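Putative N-acetylmuramoyl-L-alanine amidase (Enterococcus phage phiM1EF22, PDB 7D55) probably binds the enterococcal cell wall, serving as the tetrameric cell-binding domain of a phage lysin. Local coordinates at residues R7-W18 with E76-K87. Residues are numbered along the deposited sequence; the frame is centred on the assembly and turned at random.
Sequences RPINSKTGVLEW and ETVCPVVGITKK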
loop_
_atom_site.group_PDB
_atom_site.type_symbol
_atom_site.label_atom_id
_atom_site.label_comp_id
_atom_site.label_asym_id
_atom_site.label_seq_id
_atom_site.Cartn_x
_atom_site.Cartn_y
_atom_site.Cartn_z
ATOM N N ARG A 7 11.832 18.527 1.628
ATOM C CA ARG A 7 11.170 19.299 2.672
ATOM C C ARG A 7 12.183 19.641 3.758
ATOM O O ARG A 7 13.238 18.991 3.861
ATOM C CB ARG A 7 9.957 18.543 3.246
ATOM C CG ARG A 7 10.297 17.211 3.885
ATOM C CD ARG A 7 10.237 17.302 5.402
ATOM N NE ARG A 7 8.870 17.558 5.848
ATOM C CZ ARG A 7 8.483 18.590 6.596
ATOM N NH1 ARG A 7 9.365 19.493 7.023
ATOM N NH2 ARG A 7 7.197 18.709 6.927
ATOM N N PRO A 8 11.918 20.673 4.563
ATOM C CA PRO A 8 12.924 21.125 5.536
ATOM C C PRO A 8 13.119 20.166 6.704
ATOM O O PRO A 8 12.200 19.462 7.143
ATOM C CB PRO A 8 12.370 22.469 6.026
ATOM C CG PRO A 8 11.464 22.922 4.931
ATOM C CD PRO A 8 10.825 21.657 4.419
ATOM N N ILE A 9 14.338 20.197 7.244
ATOM C CA ILE A 9 14.729 19.381 8.384
ATOM C C ILE A 9 15.687 20.200 9.235
ATOM O O ILE A 9 16.443 21.032 8.725
ATOM C CB ILE A 9 15.356 18.028 7.936
ATOM C CG1 ILE A 9 15.643 17.128 9.132
ATOM C CG2 ILE A 9 16.639 18.247 7.149
ATOM C CD1 ILE A 9 15.972 15.699 8.742
ATOM N N ASN A 10 15.627 19.993 10.543
ATOM C CA ASN A 10 16.583 20.616 11.449
ATOM C C ASN A 10 17.867 19.794 11.418
ATOM O O ASN A 10 17.868 18.630 11.829
ATOM C CB ASN A 10 16.003 20.638 12.861
ATOM C CG ASN A 10 16.867 21.414 13.847
ATOM O OD1 ASN A 10 18.086 21.244 13.899
ATOM N ND2 ASN A 10 16.231 22.256 14.651
ATOM N N SER A 11 18.955 20.400 10.939
ATOM C CA SER A 11 20.206 19.665 10.761
ATOM C C SER A 11 20.855 19.263 12.079
ATOM O O SER A 11 21.677 18.335 12.097
ATOM C CB SER A 11 21.193 20.497 9.941
ATOM O OG SER A 11 21.565 21.678 10.634
ATOM N N LYS A 12 20.525 19.939 13.180
ATOM C CA LYS A 12 21.134 19.614 14.463
ATOM C C LYS A 12 20.350 18.581 15.251
ATOM O O LYS A 12 20.933 17.906 16.105
ATOM C CB LYS A 12 21.316 20.874 15.320
ATOM C CG LYS A 12 22.194 21.947 14.689
ATOM C CD LYS A 12 22.481 23.071 15.679
ATOM C CE LYS A 12 22.499 24.437 15.000
ATOM N NZ LYS A 12 23.829 24.771 14.422
ATOM N N THR A 13 19.052 18.437 14.992
ATOM C CA THR A 13 18.227 17.488 15.726
ATOM C C THR A 13 17.652 16.370 14.875
ATOM O O THR A 13 17.175 15.379 15.444
ATOM C CB THR A 13 17.067 18.208 16.438
ATOM O OG1 THR A 13 16.180 18.760 15.457
ATOM C CG2 THR A 13 17.593 19.327 17.324
ATOM N N GLY A 14 17.672 16.492 13.546
ATOM C CA GLY A 14 17.054 15.492 12.699
ATOM C C GLY A 14 15.540 15.496 12.689
ATOM O O GLY A 14 14.938 14.559 12.151
ATOM N N VAL A 15 14.905 16.514 13.266
ATOM C CA VAL A 15 13.451 16.616 13.337
ATOM C C VAL A 15 12.952 17.415 12.147
ATOM O O VAL A 15 13.531 18.453 11.792
ATOM C CB VAL A 15 13.020 17.282 14.660
ATOM C CG1 VAL A 15 11.499 17.465 14.710
ATOM C CG2 VAL A 15 13.507 16.476 15.839
ATOM N N LEU A 16 11.858 16.952 11.543
ATOM C CA LEU A 16 11.201 17.727 10.496
ATOM C C LEU A 16 10.483 18.913 11.124
ATOM O O LEU A 16 9.738 18.753 12.098
ATOM C CB LEU A 16 10.200 16.852 9.754
ATOM C CG LEU A 16 10.793 15.580 9.149
ATOM C CD1 LEU A 16 9.737 14.863 8.325
ATOM C CD2 LEU A 16 12.028 15.881 8.300
ATOM N N GLU A 17 10.745 20.109 10.597
ATOM C CA GLU A 17 10.187 21.355 11.119
ATOM C C GLU A 17 9.912 22.270 9.937
ATOM O O GLU A 17 10.587 22.176 8.912
ATOM C CB GLU A 17 11.198 22.095 12.013
ATOM C CG GLU A 17 11.900 21.245 13.045
ATOM C CD GLU A 17 12.748 22.066 13.990
ATOM O OE1 GLU A 17 13.394 23.027 13.519
ATOM O OE2 GLU A 17 12.782 21.742 15.193
ATOM N N TRP A 18 8.933 23.172 10.085
ATOM C CA TRP A 18 8.564 24.019 8.952
ATOM C C TRP A 18 9.710 24.924 8.531
ATOM O O TRP A 18 9.856 25.231 7.342
ATOM C CB TRP A 18 7.312 24.848 9.259
ATOM C CG TRP A 18 7.570 26.117 10.031
ATOM C CD1 TRP A 18 7.519 26.273 11.383
ATOM C CD2 TRP A 18 7.911 27.409 9.491
ATOM N NE1 TRP A 18 7.803 27.579 11.722
ATOM C CE2 TRP A 18 8.049 28.293 10.581
ATOM C CE3 TRP A 18 8.122 27.896 8.196
ATOM C CZ2 TRP A 18 8.386 29.636 10.418
ATOM C CZ3 TRP A 18 8.458 29.234 8.035
ATOM C CH2 TRP A 18 8.582 30.087 9.140
ATOM N N GLU A 76 1.817 15.222 3.790
ATOM C CA GLU A 76 2.131 14.520 5.029
ATOM C C GLU A 76 0.952 14.438 5.994
ATOM O O GLU A 76 1.003 13.644 6.939
ATOM C CB GLU A 76 3.358 15.154 5.684
ATOM C CG GLU A 76 4.616 14.994 4.842
ATOM C CD GLU A 76 5.809 15.785 5.371
ATOM O OE1 GLU A 76 5.688 16.420 6.441
ATOM O OE2 GLU A 76 6.874 15.770 4.712
ATOM N N THR A 77 -0.105 15.225 5.782
ATOM C CA THR A 77 -1.327 15.037 6.551
ATOM C C THR A 77 -2.140 13.856 6.039
ATOM O O THR A 77 -2.815 13.181 6.827
ATOM C CB THR A 77 -2.174 16.309 6.496
ATOM O OG1 THR A 77 -1.378 17.415 6.932
ATOM C CG2 THR A 77 -3.379 16.195 7.404
ATOM N N VAL A 78 -2.100 13.600 4.735
ATOM C CA VAL A 78 -2.881 12.509 4.170
ATOM C C VAL A 78 -2.093 11.204 4.122
ATOM O O VAL A 78 -2.695 10.126 4.123
ATOM C CB VAL A 78 -3.457 12.888 2.792
ATOM C CG1 VAL A 78 -4.368 14.102 2.910
ATOM C CG2 VAL A 78 -2.353 13.161 1.811
ATOM N N CYS A 79 -0.761 11.288 4.073
ATOM C CA CYS A 79 0.141 10.133 4.089
ATOM C C CYS A 79 1.158 10.434 5.178
ATOM O O CYS A 79 2.220 11.011 4.910
ATOM C CB CYS A 79 0.848 9.959 2.751
ATOM S SG CYS A 79 -0.266 9.663 1.395
ATOM N N PRO A 80 0.862 10.070 6.422
ATOM C CA PRO A 80 1.676 10.561 7.538
ATOM C C PRO A 80 3.119 10.078 7.491
ATOM O O PRO A 80 3.435 8.999 6.991
ATOM C CB PRO A 80 0.952 10.017 8.769
ATOM C CG PRO A 80 -0.472 9.856 8.315
ATOM C CD PRO A 80 -0.369 9.402 6.887
ATOM N N VAL A 81 3.995 10.913 8.034
ATOM C CA VAL A 81 5.410 10.579 8.077
ATOM C C VAL A 81 5.642 9.407 9.025
ATOM O O VAL A 81 4.963 9.251 10.051
ATOM C CB VAL A 81 6.263 11.800 8.467
ATOM C CG1 VAL A 81 5.961 12.960 7.540
ATOM C CG2 VAL A 81 5.998 12.198 9.911
ATOM N N VAL A 82 6.564 8.539 8.632
ATOM C CA VAL A 82 6.972 7.415 9.461
ATOM C C VAL A 82 8.483 7.454 9.619
ATOM O O VAL A 82 9.205 8.012 8.787
ATOM C CB VAL A 82 6.526 6.054 8.880
ATOM C CG1 VAL A 82 5.017 5.912 8.969
ATOM C CG2 VAL A 82 7.001 5.907 7.450
ATOM N N GLY A 83 8.956 6.864 10.709
ATOM C CA GLY A 83 10.375 6.654 10.915
ATOM C C GLY A 83 11.178 7.881 11.281
ATOM O O GLY A 83 12.410 7.792 11.344
ATOM N N ILE A 84 10.530 9.019 11.524
ATOM C CA ILE A 84 11.228 10.260 11.850
ATOM C C ILE A 84 10.246 11.122 12.628
ATOM O O ILE A 84 9.032 10.995 12.463
ATOM C CB ILE A 84 11.736 10.950 10.555
ATOM C CG1 ILE A 84 12.558 12.208 10.844
ATOM C CG2 ILE A 84 10.587 11.313 9.648
ATOM C CD1 ILE A 84 13.207 12.778 9.604
ATOM N N THR A 85 10.768 11.973 13.509
ATOM C CA THR A 85 9.898 12.841 14.292
ATOM C C THR A 85 9.655 14.162 13.561
ATOM O O THR A 85 10.495 14.642 12.788
ATOM C CB THR A 85 10.466 13.103 15.693
ATOM O OG1 THR A 85 11.558 14.016 15.602
ATOM C CG2 THR A 85 10.958 11.815 16.334
ATOM N N LYS A 86 8.488 14.748 13.813
ATOM C CA LYS A 86 8.064 15.944 13.105
ATOM C C LYS A 86 7.322 16.874 14.053
ATOM O O LYS A 86 6.507 16.423 14.866
ATOM C CB LYS A 86 7.150 15.557 11.944
ATOM C CG LYS A 86 6.504 16.727 11.233
ATOM C CD LYS A 86 5.665 16.210 10.080
ATOM C CE LYS A 86 4.776 17.283 9.514
ATOM N NZ LYS A 86 3.879 16.721 8.474
ATOM N N LYS A 87 7.633 18.170 13.944
ATOM C CA LYS A 87 6.963 19.286 14.636
ATOM C C LYS A 87 5.539 19.026 15.103
ATOM O O LYS A 87 4.723 19.953 15.145
ATOM C CB LYS A 87 6.909 20.504 13.712
ATOM C CG LYS A 87 6.148 20.249 12.412
ATOM C CD LYS A 87 6.675 21.106 11.272
ATOM C CE LYS A 87 6.198 20.610 9.911
ATOM N NZ LYS A 87 7.036 21.137 8.776
HETATM O O HOH W 1 13.554 12.529 14.099
#
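OE1 of E76, in the last turn of helix 71-78, is gripped from two sides: R7 NH2 meets it at 2.8 Å on its syn side, while K86 NZ takes the anti lone pair at 2.7 Å. R7 comes side-on, so its NE also reaches the syn lone pair of E76 OE2 at 2.9 Å in a nearly straight bond, with guanidinium and carboxylate planes 25° apart. Y5 OH adds a further hydrogen bond to OE2, and R7 NH1 is tied back to P8 O, which helps fix the rotation of the guanidinium. CB of L16 lies above one face of that group, offset toward the rim.

K86 can reach the carboxylate because its chain is fully extended, CG anti to the backbone N (chi1 173°). Its backbone pairs with L16 in a single beta bridge: L16 N donates to T85 O, and K87 N returns a bond to L16 O at 2.9 Å. Next to the bridge, water 1 links G14 O to T85 N. On the apolar side, L16 CD2 touches I84 CD1 at 3.6 Å, the two side chains crossing at about a right angle, and I9 CD1 approaches the same methyl.

The C-terminal tail 84-87 is thus fastened at L16, where the chain leaves the turn after strand 3-9. In the R7-E76-K86 salt-bridge network, E76 probably compensates only part of the positive charge, and the two cations would be expected to favour its ionised form.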